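Local coordinates for protein kappa-carrageenase (Zobellia galactanivorans, PDB 5OCR) that probably hydrolyses the red-algal galactan kappa-carrageenan, this chain being the glycoside hydrolase family 16 beta-jellyroll domain of a longer protein, at residues 46-51 / 118-123; 154-159 / 189-194; 161-166 / 185-190. One frame throughout, in Å; residues are numbered along the deposited sequence.

Overall arrangement
The three contacts run in the order 1, 3, 2 from what is probably the substrate cleft toward the margin of the jellyroll. Contact 1 sets a loop against strand 115-122, and the side chain of Trp120 there is about 4 Å from a bound glycerol. Contact 3 joins strand 159-170 to residues 185-190; its centre is about 16 Å from that of contact 1, and the side chain of His165 also has a glycerol about 4 Å away. Contact 2 continues the same pairing outward, its centre about 14 Å from that of contact 3. Contacts 2 and 3 share Lys189 and Trp190: the Lys189 amine joins Asp155 of one to Asp161 of the other. Strand 134-144 separates 115-122 from 159-170.

Contact 1: 46-51 / 118-123; sequences NLPNTS and SFWLYS
Trp120 and Tyr122 both hold CG between the backbone N and the carbonyl carbon (chi1 56° and 76°), and this shared choice sends the two rings off strand 115-122 toward Pro48, with the Trp120 CH2 corner 3.8 Å above one face of the Tyr122 ring, offset toward its rim. The pyrrolidine ring of Pro48 fits against the far ends of both. Pro48 CG lies 3.8 Å from Trp120 CZ2 and 3.9 Å from Tyr122 CZ, approaching each ring obliquely, while the proline crosses the tyrosine side chain at about a right angle. Pro48 CD comes closest, 3.1 Å from Tyr122 OH. Pro48 N, 3.3 Å from Tyr122 OH, has no hydrogen to give, so the junction within these segments rests on van der Waals packing.

The polar ends are satisfied elsewhere. Tyr122 OH is hydrogen-bonded to Lys92 NZ, which also bonds Asn46 O and thereby ties the loop and the strand to one amine; Trp120 NE1 bonds Ser238 OG. On the loop side, Pro48 O bonds Trp55 NE1. Trp120 also packs on Glu138 and Asp140, within the Glu-Ile-Asp-Val-Val-Glu sequence that matches the family 16 signature. An aromatic side chain beside that strand, with glycerol nearby, is consistent with the substrate cleft of the GH16 beta-jellyroll.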
loop_
_atom_site.group_PDB
_atom_site.type_symbol
_atom_site.label_atom_id
_atom_site.label_comp_id
_atom_site.label_asym_id
_atom_site.label_seq_id
_atom_site.Cartn_x
_atom_site.Cartn_y
_atom_site.Cartn_z
ATOM N N ASN A 46 -5.118 -7.978 13.675
ATOM C CA ASN A 46 -3.759 -7.926 13.259
ATOM C C ASN A 46 -3.531 -6.995 12.036
ATOM O O ASN A 46 -2.996 -7.429 11.028
ATOM C CB ASN A 46 -3.398 -9.386 12.997
ATOM C CG ASN A 46 -3.865 -10.276 14.146
ATOM O OD1 ASN A 46 -3.407 -10.121 15.268
ATOM N ND2 ASN A 46 -4.812 -11.148 13.877
ATOM N N LEU A 47 -3.936 -5.722 12.123
ATOM C CA LEU A 47 -3.870 -4.772 10.930
ATOM C C LEU A 47 -2.862 -3.659 11.203
ATOM O O LEU A 47 -2.535 -3.423 12.387
ATOM C CB LEU A 47 -5.279 -4.198 10.622
ATOM C CG LEU A 47 -6.303 -5.275 10.253
ATOM C CD1 LEU A 47 -7.703 -4.699 10.137
ATOM C CD2 LEU A 47 -5.875 -6.020 8.964
ATOM N N PRO A 48 -2.376 -2.926 10.147
ATOM C CA PRO A 48 -1.329 -1.920 10.417
ATOM C C PRO A 48 -1.727 -0.897 11.444
ATOM O O PRO A 48 -2.897 -0.447 11.521
ATOM C CB PRO A 48 -1.094 -1.196 9.057
ATOM C CG PRO A 48 -1.841 -1.945 8.038
ATOM C CD PRO A 48 -2.618 -3.073 8.695
ATOM N N ASN A 49 -0.746 -0.572 12.279
ATOM C CA ASN A 49 -0.813 0.629 13.145
ATOM C C ASN A 49 -1.039 1.849 12.272
ATOM O O ASN A 49 -0.328 2.046 11.299
ATOM C CB ASN A 49 0.494 0.739 13.947
ATOM C CG ASN A 49 0.515 -0.234 15.106
ATOM O OD1 ASN A 49 -0.522 -0.465 15.751
ATOM N ND2 ASN A 49 1.690 -0.817 15.386
ATOM N N THR A 50 -2.112 2.581 12.502
ATOM C CA THR A 50 -2.324 3.784 11.741
ATOM C C THR A 50 -2.626 4.769 12.814
ATOM O O THR A 50 -3.424 4.487 13.729
ATOM C CB THR A 50 -3.520 3.647 10.807
ATOM O OG1 THR A 50 -4.542 2.923 11.506
ATOM C CG2 THR A 50 -3.143 2.788 9.592
ATOM N N SER A 51 -1.960 5.901 12.751
ATOM C CA SER A 51 -2.151 6.883 13.828
ATOM C C SER A 51 -3.251 7.845 13.416
ATOM O O SER A 51 -3.822 8.551 14.267
ATOM C CB SER A 51 -0.822 7.596 14.136
ATOM O OG SER A 51 -0.180 7.994 12.936
ATOM N N SER A 118 -3.272 1.838 -2.215
ATOM C CA SER A 118 -1.919 1.274 -2.081
ATOM C C SER A 118 -1.952 -0.235 -2.196
ATOM O O SER A 118 -2.968 -0.909 -1.829
ATOM C CB SER A 118 -1.244 1.710 -0.766
ATOM O OG SER A 118 -1.827 1.068 0.358
ATOM N N PHE A 119 -0.886 -0.782 -2.810
ATOM C CA PHE A 119 -0.673 -2.252 -2.791
ATOM C C PHE A 119 0.739 -2.399 -2.219
ATOM O O PHE A 119 1.693 -1.775 -2.728
ATOM C CB PHE A 119 -0.712 -2.720 -4.267
ATOM C CG PHE A 119 -0.375 -4.174 -4.473
ATOM C CD1 PHE A 119 -0.808 -5.207 -3.540
ATOM C CD2 PHE A 119 0.199 -4.590 -5.708
ATOM C CE1 PHE A 119 -0.529 -6.546 -3.851
ATOM C CE2 PHE A 119 0.442 -5.932 -5.977
ATOM C CZ PHE A 119 0.083 -6.924 -5.042
ATOM N N TRP A 120 0.913 -3.217 -1.174
ATOM C CA TRP A 120 2.203 -3.167 -0.482
ATOM C C TRP A 120 2.393 -4.407 0.350
ATOM O O TRP A 120 1.422 -5.138 0.627
ATOM C CB TRP A 120 2.324 -1.870 0.360
ATOM C CG TRP A 120 1.229 -1.623 1.370
ATOM C CD1 TRP A 120 -0.165 -1.425 1.134
ATOM C CD2 TRP A 120 1.403 -1.527 2.816
ATOM N NE1 TRP A 120 -0.801 -1.194 2.313
ATOM C CE2 TRP A 120 0.084 -1.293 3.377
ATOM C CE3 TRP A 120 2.511 -1.571 3.667
ATOM C CZ2 TRP A 120 -0.112 -1.066 4.770
ATOM C CZ3 TRP A 120 2.302 -1.449 5.088
ATOM C CH2 TRP A 120 1.035 -1.173 5.627
ATOM N N LEU A 121 3.644 -4.678 0.693
ATOM C CA LEU A 121 4.026 -5.933 1.418
ATOM C C LEU A 121 4.703 -5.436 2.682
ATOM O O LEU A 121 5.520 -4.540 2.615
ATOM C CB LEU A 121 5.013 -6.807 0.586
ATOM C CG LEU A 121 4.704 -6.792 -0.949
ATOM C CD1 LEU A 121 5.819 -7.481 -1.740
ATOM C CD2 LEU A 121 3.364 -7.490 -1.210
ATOM N N TYR A 122 4.404 -5.996 3.888
ATOM C CA TYR A 122 5.102 -5.488 5.053
ATOM C C TYR A 122 5.214 -6.599 6.093
ATOM O O TYR A 122 4.393 -7.525 6.124
ATOM C CB TYR A 122 4.471 -4.238 5.678
ATOM C CG TYR A 122 3.223 -4.454 6.491
ATOM C CD1 TYR A 122 2.012 -4.811 5.873
ATOM C CD2 TYR A 122 3.252 -4.255 7.845
ATOM C CE1 TYR A 122 0.836 -4.980 6.613
ATOM C CE2 TYR A 122 2.105 -4.390 8.596
ATOM C CZ TYR A 122 0.906 -4.776 7.983
ATOM O OH TYR A 122 -0.188 -4.937 8.802
ATOM N N SER A 123 6.303 -6.510 6.880
ATOM C CA SER A 123 6.523 -7.510 7.971
ATOM C C SER A 123 6.119 -7.045 9.320
ATOM O O SER A 123 5.716 -5.916 9.519
ATOM C CB SER A 123 7.996 -7.808 8.158
ATOM O OG SER A 123 8.744 -6.630 8.502
#

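Contact 2: 154-159 / 189-194; sequences QDDIYD and KWRAPW. Unlike the reference sequence in segment 189-194: Trp194 (reference Met). Residue 193 of segment 189-194 comes from a tag, linker or insertion.
A salt-bridge network built on an Asx turn fastens the loop before strand 159-170 to the edge strand 189-191 of the jellyroll. Asp159 and Arg191 form an antiparallel, non-hydrogen-bonded pair at the start of the ladder, and Ala192 N donates to Tyr158 O at 2.9 Å just beyond it. In the type I turn from Asp156 to Asp159, Tyr158 N donates to Asp156 OD2 and closes the Asx turn, while Asp156 N donates to Asp159 OD2.

Arg191 reaches this turn because its chain is extended from CG to NE, with CG opposite the backbone N (chi1 -172°). It grips Asp156 end-on with two nitrogens: Arg191 NH2 lies 2.9 Å from Asp156 OD1, on the syn lone pair and nearly in the guanidinium plane, and Arg191 NH1 lies 2.9 Å from Asp156 OD2 in a more bent bond. Asp156 OD2 thus receives Arg191 NH1 and Tyr158 N from opposite faces of the carboxylate. Arg191 NH1 also makes a weak bond of 2.8 Å to Asp159 OD1, the carboxylate and guanidinium planes being 56° apart. Two acids sharing one guanidinium would be expected to favour their charged forms. Tyr158 CB sits over the centre of one face of the Arg191 guanidinium, 3.6 Å above its plane, which probably limits how far the group can swing.

Further in, Lys189 bends at its last torsion and NZ meets the syn side of Asp155 OD2; Asp148, its strongest polar partner, and Asp161 complete three carboxylates round this amine. At the outer end, beyond the inserted Pro193, the carbonyl O of Trp194, a residue that differs from the natural sequence, lies 3.3 Å from Tyr158 CD1, at the ring edge and near its plane.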
loop_
_atom_site.group_PDB
_atom_site.type_symbol
_atom_site.label_atom_id
_atom_site.label_comp_id
_atom_site.label_asym_id
_atom_site.label_seq_id
_atom_site.Cartn_x
_atom_site.Cartn_y
_atom_site.Cartn_z
ATOM N N GLN A 154 6.294 19.305 -6.475
ATOM C CA GLN A 154 5.001 18.922 -6.009
ATOM C C GLN A 154 4.355 17.914 -6.992
ATOM O O GLN A 154 4.131 18.242 -8.176
ATOM C CB GLN A 154 4.108 20.178 -5.892
ATOM C CG GLN A 154 2.682 19.798 -5.510
ATOM C CD GLN A 154 2.619 19.069 -4.206
ATOM O OE1 GLN A 154 2.969 19.630 -3.164
ATOM N NE2 GLN A 154 2.165 17.802 -4.226
ATOM N N ASP A 155 4.019 16.697 -6.525
ATOM C CA ASP A 155 3.379 15.761 -7.427
ATOM C C ASP A 155 1.893 16.104 -7.616
ATOM O O ASP A 155 1.257 16.768 -6.792
ATOM C CB ASP A 155 3.464 14.342 -6.851
ATOM C CG ASP A 155 4.887 13.722 -6.970
ATOM O OD1 ASP A 155 5.835 14.312 -7.622
ATOM O OD2 ASP A 155 5.049 12.575 -6.473
ATOM N N ASP A 156 1.326 15.564 -8.701
ATOM C CA ASP A 156 -0.119 15.699 -8.977
ATOM C C ASP A 156 -0.651 14.281 -9.200
ATOM O O ASP A 156 0.012 13.295 -8.848
ATOM C CB ASP A 156 -0.426 16.596 -10.203
ATOM C CG ASP A 156 0.229 16.092 -11.515
ATOM O OD1 ASP A 156 0.424 16.870 -12.495
ATOM O OD2 ASP A 156 0.534 14.881 -11.637
ATOM N N ILE A 157 -1.894 14.209 -9.661
ATOM C CA ILE A 157 -2.610 12.936 -9.729
ATOM C C ILE A 157 -1.898 11.887 -10.677
ATOM O O ILE A 157 -2.073 10.697 -10.519
ATOM C CB ILE A 157 -4.049 13.182 -10.166
ATOM C CG1 ILE A 157 -4.871 11.921 -9.848
ATOM C CG2 ILE A 157 -4.132 13.389 -11.668
ATOM C CD1 ILE A 157 -6.211 12.091 -9.161
ATOM N N TYR A 158 -1.096 12.338 -11.632
ATOM C CA TYR A 158 -0.455 11.402 -12.576
ATOM C C TYR A 158 0.804 10.722 -11.992
ATOM O O TYR A 158 1.327 9.751 -12.565
ATOM C CB TYR A 158 -0.034 12.203 -13.798
ATOM C CG TYR A 158 -1.248 12.710 -14.565
ATOM C CD1 TYR A 158 -1.934 11.855 -15.460
ATOM C CD2 TYR A 158 -1.696 14.020 -14.412
ATOM C CE1 TYR A 158 -3.040 12.338 -16.181
ATOM C CE2 TYR A 158 -2.843 14.479 -15.116
ATOM C CZ TYR A 158 -3.472 13.636 -15.968
ATOM O OH TYR A 158 -4.562 14.109 -16.717
ATOM N N ASP A 159 1.319 11.308 -10.906
ATOM C CA ASP A 159 2.555 10.788 -10.284
ATOM C C ASP A 159 2.212 9.659 -9.302
ATOM O O ASP A 159 1.270 9.788 -8.510
ATOM C CB ASP A 159 3.266 11.911 -9.521
ATOM C CG ASP A 159 3.710 13.059 -10.493
ATOM O OD1 ASP A 159 4.359 12.770 -11.518
ATOM O OD2 ASP A 159 3.419 14.258 -10.237
ATOM N N LYS A 189 9.794 7.028 -8.188
ATOM C CA LYS A 189 8.643 7.834 -8.621
ATOM C C LYS A 189 8.439 7.481 -10.100
ATOM O O LYS A 189 9.429 7.196 -10.849
ATOM C CB LYS A 189 8.999 9.324 -8.459
ATOM C CG LYS A 189 8.907 9.736 -6.984
ATOM C CD LYS A 189 9.067 11.247 -6.803
ATOM C CE LYS A 189 8.820 11.675 -5.355
ATOM N NZ LYS A 189 7.346 11.656 -5.021
ATOM N N TRP A 190 7.180 7.405 -10.524
ATOM C CA TRP A 190 6.896 7.249 -11.958
ATOM C C TRP A 190 5.703 8.058 -12.302
ATOM O O TRP A 190 4.749 8.096 -11.541
ATOM C CB TRP A 190 6.659 5.774 -12.297
ATOM C CG TRP A 190 6.448 5.503 -13.761
ATOM C CD1 TRP A 190 7.380 5.453 -14.791
ATOM C CD2 TRP A 190 5.180 5.214 -14.396
ATOM N NE1 TRP A 190 6.748 5.141 -15.997
ATOM C CE2 TRP A 190 5.457 5.003 -15.836
ATOM C CE3 TRP A 190 3.866 5.040 -13.916
ATOM C CZ2 TRP A 190 4.445 4.682 -16.742
ATOM C CZ3 TRP A 190 2.877 4.698 -14.845
ATOM C CH2 TRP A 190 3.175 4.503 -16.209
ATOM N N ARG A 191 5.745 8.770 -13.451
ATOM C CA ARG A 191 4.622 9.513 -13.973
ATOM C C ARG A 191 3.870 8.803 -15.086
ATOM O O ARG A 191 4.478 8.411 -16.156
ATOM C CB ARG A 191 5.080 10.948 -14.406
ATOM C CG ARG A 191 3.852 11.764 -14.747
ATOM C CD ARG A 191 4.401 13.197 -15.201
ATOM N NE ARG A 191 3.246 14.082 -15.444
ATOM C CZ ARG A 191 2.553 14.718 -14.478
ATOM N NH1 ARG A 191 2.917 14.534 -13.185
ATOM N NH2 ARG A 191 1.472 15.488 -14.769
ATOM N N ALA A 192 2.544 8.587 -14.887
ATOM C CA ALA A 192 1.741 7.792 -15.842
ATOM C C ALA A 192 1.251 8.727 -16.961
ATOM O O ALA A 192 1.112 9.955 -16.713
ATOM C CB ALA A 192 0.531 7.203 -15.072
ATOM N N PRO A 193 0.962 8.150 -18.131
ATOM C CA PRO A 193 0.349 8.990 -19.191
ATOM C C PRO A 193 -1.185 9.031 -19.048
ATOM O O PRO A 193 -1.891 9.634 -19.900
ATOM C CB PRO A 193 0.824 8.278 -20.474
ATOM C CG PRO A 193 0.805 6.805 -20.069
ATOM C CD PRO A 193 1.385 6.831 -18.653
ATOM N N TRP A 194 -1.756 8.431 -17.999
ATOM C CA TRP A 194 -3.223 8.373 -17.759
ATOM C C TRP A 194 -3.457 8.636 -16.288
ATOM O O TRP A 194 -2.521 8.565 -15.487
ATOM C CB TRP A 194 -3.769 6.945 -18.120
ATOM C CG TRP A 194 -2.729 5.853 -17.976
ATOM C CD1 TRP A 194 -2.031 5.151 -18.967
ATOM C CD2 TRP A 194 -2.300 5.235 -16.705
ATOM N NE1 TRP A 194 -1.197 4.209 -18.419
ATOM C CE2 TRP A 194 -1.313 4.219 -17.051
ATOM C CE3 TRP A 194 -2.643 5.421 -15.383
ATOM C CZ2 TRP A 194 -0.702 3.423 -16.057
ATOM C CZ3 TRP A 194 -1.987 4.672 -14.396
ATOM C CH2 TRP A 194 -1.070 3.680 -14.732
#

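Contact 3: 161-166 / 185-190; sequences DLNLHA and EQLNKW
Asp161 and Lys189 lie side by side and point the same way from an antiparallel, non-hydrogen-bonded pair, so that Lys189 NZ turns back onto the syn side of Asp161 OD1 at 2.9 Å. The other oxygen, OD2, is held by Gln146 NE2.

Past this pair the backbone bonds run in one direction, Leu162 N to Asn188 O and Leu164 N to Gln186 O, and side chains take over the return bonds. Asn188 has CG beside its backbone N, opposite the carbonyl carbon (chi1 -69°), which brings its amide to the Leu162 carbonyl, and Asn188 ND2 gives a 3.0 Å bond to Leu162 O, nearly in its own amide plane. Asn188 N, in turn, donates to Asn163 OD1 at 3.0 Å, almost in line with the CG-OD1 bond. Gln186 repeats the device: its chain runs out extended alongside Leu164, Gln186 CB 3.9 Å from Leu164 CB, and Gln186 NE2 reaches Leu164 O at 2.9 Å from well above the carbonyl plane, while also donating to Lys177 O. With an alanine here, Leu164 O and Lys177 O would probably both lose this amide donor, and Leu164 CB its contact with CG, though not with CB.

Leu162 CD1 rests 3.9 Å from Trp190 CB. Leu162, Leu164 and Asn188 also pack on Trp214 of strand 211-216, whereas on strand 134-144 His165 makes a weak hydrogen bond to Asp140 and packs on Glu138. Alternate residues thus face the sandwich interior and what is probably the cleft side, as expected of a strand in a GH16 jellyroll.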
loop_
_atom_site.group_PDB
_atom_site.type_symbol
_atom_site.label_atom_id
_atom_site.label_comp_id
_atom_site.label_asym_id
_atom_site.label_seq_id
_atom_site.Cartn_x
_atom_site.Cartn_y
_atom_site.Cartn_z
ATOM N N ASP A 161 4.182 6.655 -6.449
ATOM C CA ASP A 161 5.386 6.316 -5.693
ATOM C C ASP A 161 5.434 4.825 -5.490
ATOM O O ASP A 161 4.397 4.173 -5.342
ATOM C CB ASP A 161 5.276 6.960 -4.324
ATOM C CG ASP A 161 5.171 8.494 -4.440
ATOM O OD1 ASP A 161 6.079 9.052 -5.080
ATOM O OD2 ASP A 161 4.163 9.111 -3.986
ATOM N N LEU A 162 6.649 4.292 -5.524
ATOM C CA LEU A 162 6.866 2.869 -5.527
ATOM C C LEU A 162 8.040 2.627 -4.571
ATOM O O LEU A 162 9.035 2.046 -4.956
ATOM C CB LEU A 162 7.081 2.260 -6.933
ATOM C CG LEU A 162 6.111 2.758 -8.029
ATOM C CD1 LEU A 162 6.702 3.962 -8.795
ATOM C CD2 LEU A 162 5.981 1.629 -9.036
ATOM N N ASN A 163 7.892 2.934 -3.274
ATOM C CA ASN A 163 9.067 3.080 -2.396
ATOM C C ASN A 163 9.359 1.893 -1.495
ATOM O O ASN A 163 8.490 1.065 -1.349
ATOM C CB ASN A 163 8.776 4.233 -1.420
ATOM C CG ASN A 163 8.722 5.543 -2.155
ATOM O OD1 ASN A 163 9.378 5.699 -3.178
ATOM N ND2 ASN A 163 8.059 6.512 -1.602
ATOM N N LEU A 164 10.609 1.793 -1.044
ATOM C CA LEU A 164 10.959 0.800 -0.026
ATOM C C LEU A 164 11.160 1.465 1.329
ATOM O O LEU A 164 11.669 2.581 1.402
ATOM C CB LEU A 164 12.324 0.206 -0.335
ATOM C CG LEU A 164 12.328 -0.587 -1.655
ATOM C CD1 LEU A 164 13.760 -0.881 -2.139
ATOM C CD2 LEU A 164 11.446 -1.798 -1.639
ATOM N N HIS A 165 10.838 0.739 2.404
ATOM C CA HIS A 165 11.000 1.308 3.769
ATOM C C HIS A 165 11.564 0.177 4.598
ATOM O O HIS A 165 11.236 -0.980 4.390
ATOM C CB HIS A 165 9.675 1.695 4.413
ATOM C CG HIS A 165 8.892 2.728 3.666
ATOM N ND1 HIS A 165 8.828 4.043 4.077
ATOM C CD2 HIS A 165 8.126 2.630 2.500
ATOM C CE1 HIS A 165 8.056 4.732 3.210
ATOM N NE2 HIS A 165 7.617 3.852 2.250
ATOM N N ALA A 166 12.460 0.522 5.520
ATOM C CA ALA A 166 12.886 -0.484 6.510
ATOM C C ALA A 166 13.242 0.134 7.851
ATOM O O ALA A 166 13.469 1.288 7.970
ATOM C CB ALA A 166 14.127 -1.232 5.998
ATOM N N GLU A 185 18.682 4.189 -3.033
ATOM C CA GLU A 185 18.410 2.835 -2.642
ATOM C C GLU A 185 16.912 2.498 -2.516
ATOM O O GLU A 185 16.535 1.331 -2.702
ATOM C CB GLU A 185 19.227 2.544 -1.381
ATOM C CG GLU A 185 20.717 2.816 -1.715
ATOM C CD GLU A 185 21.632 2.631 -0.536
ATOM O OE1 GLU A 185 21.192 1.958 0.386
ATOM O OE2 GLU A 185 22.774 3.189 -0.531
ATOM N N GLN A 186 16.092 3.525 -2.224
ATOM C CA GLN A 186 14.746 3.267 -1.733
ATOM C C GLN A 186 13.608 4.049 -2.346
ATOM O O GLN A 186 12.486 3.727 -2.102
ATOM C CB GLN A 186 14.665 3.362 -0.221
ATOM C CG GLN A 186 15.555 2.347 0.485
ATOM C CD GLN A 186 15.534 2.460 1.950
ATOM O OE1 GLN A 186 16.585 2.298 2.589
ATOM N NE2 GLN A 186 14.366 2.772 2.526
ATOM N N LEU A 187 13.868 5.114 -3.072
ATOM C CA LEU A 187 12.756 5.971 -3.583
ATOM C C LEU A 187 12.558 5.685 -5.054
ATOM O O LEU A 187 13.508 5.868 -5.844
ATOM C CB LEU A 187 13.108 7.472 -3.373
ATOM C CG LEU A 187 11.990 8.479 -3.686
ATOM C CD1 LEU A 187 11.958 9.611 -2.636
ATOM C CD2 LEU A 187 12.180 9.117 -5.096
ATOM N N ASN A 188 11.300 5.404 -5.448
ATOM C CA ASN A 188 10.966 5.374 -6.847
ATOM C C ASN A 188 9.746 6.237 -7.120
ATOM O O ASN A 188 8.748 6.150 -6.428
ATOM C CB ASN A 188 10.591 3.928 -7.250
ATOM C CG ASN A 188 11.759 3.013 -7.218
ATOM O OD1 ASN A 188 12.814 3.273 -7.802
ATOM N ND2 ASN A 188 11.610 1.933 -6.476
ATOM N N LYS A 189 9.794 7.028 -8.188
ATOM C CA LYS A 189 8.643 7.834 -8.621
ATOM C C LYS A 189 8.439 7.481 -10.100
ATOM O O LYS A 189 9.429 7.196 -10.849
ATOM C CB LYS A 189 8.999 9.324 -8.459
ATOM C CG LYS A 189 8.907 9.736 -6.984
ATOM C CD LYS A 189 9.067 11.247 -6.803
ATOM C CE LYS A 189 8.820 11.675 -5.355
ATOM N NZ LYS A 189 7.346 11.656 -5.021
ATOM N N TRP A 190 7.180 7.405 -10.524
ATOM C CA TRP A 190 6.896 7.249 -11.958
ATOM C C TRP A 190 5.703 8.058 -12.302
ATOM O O TRP A 190 4.749 8.096 -11.541
ATOM C CB TRP A 190 6.659 5.774 -12.297
ATOM C CG TRP A 190 6.448 5.503 -13.761
ATOM C CD1 TRP A 190 7.380 5.453 -14.791
ATOM C CD2 TRP A 190 5.180 5.214 -14.396
ATOM N NE1 TRP A 190 6.748 5.141 -15.997
ATOM C CE2 TRP A 190 5.457 5.003 -15.836
ATOM C CE3 TRP A 190 3.866 5.040 -13.916
ATOM C CZ2 TRP A 190 4.445 4.682 -16.742
ATOM C CZ3 TRP A 190 2.877 4.698 -14.845
ATOM C CH2 TRP A 190 3.175 4.503 -16.209
#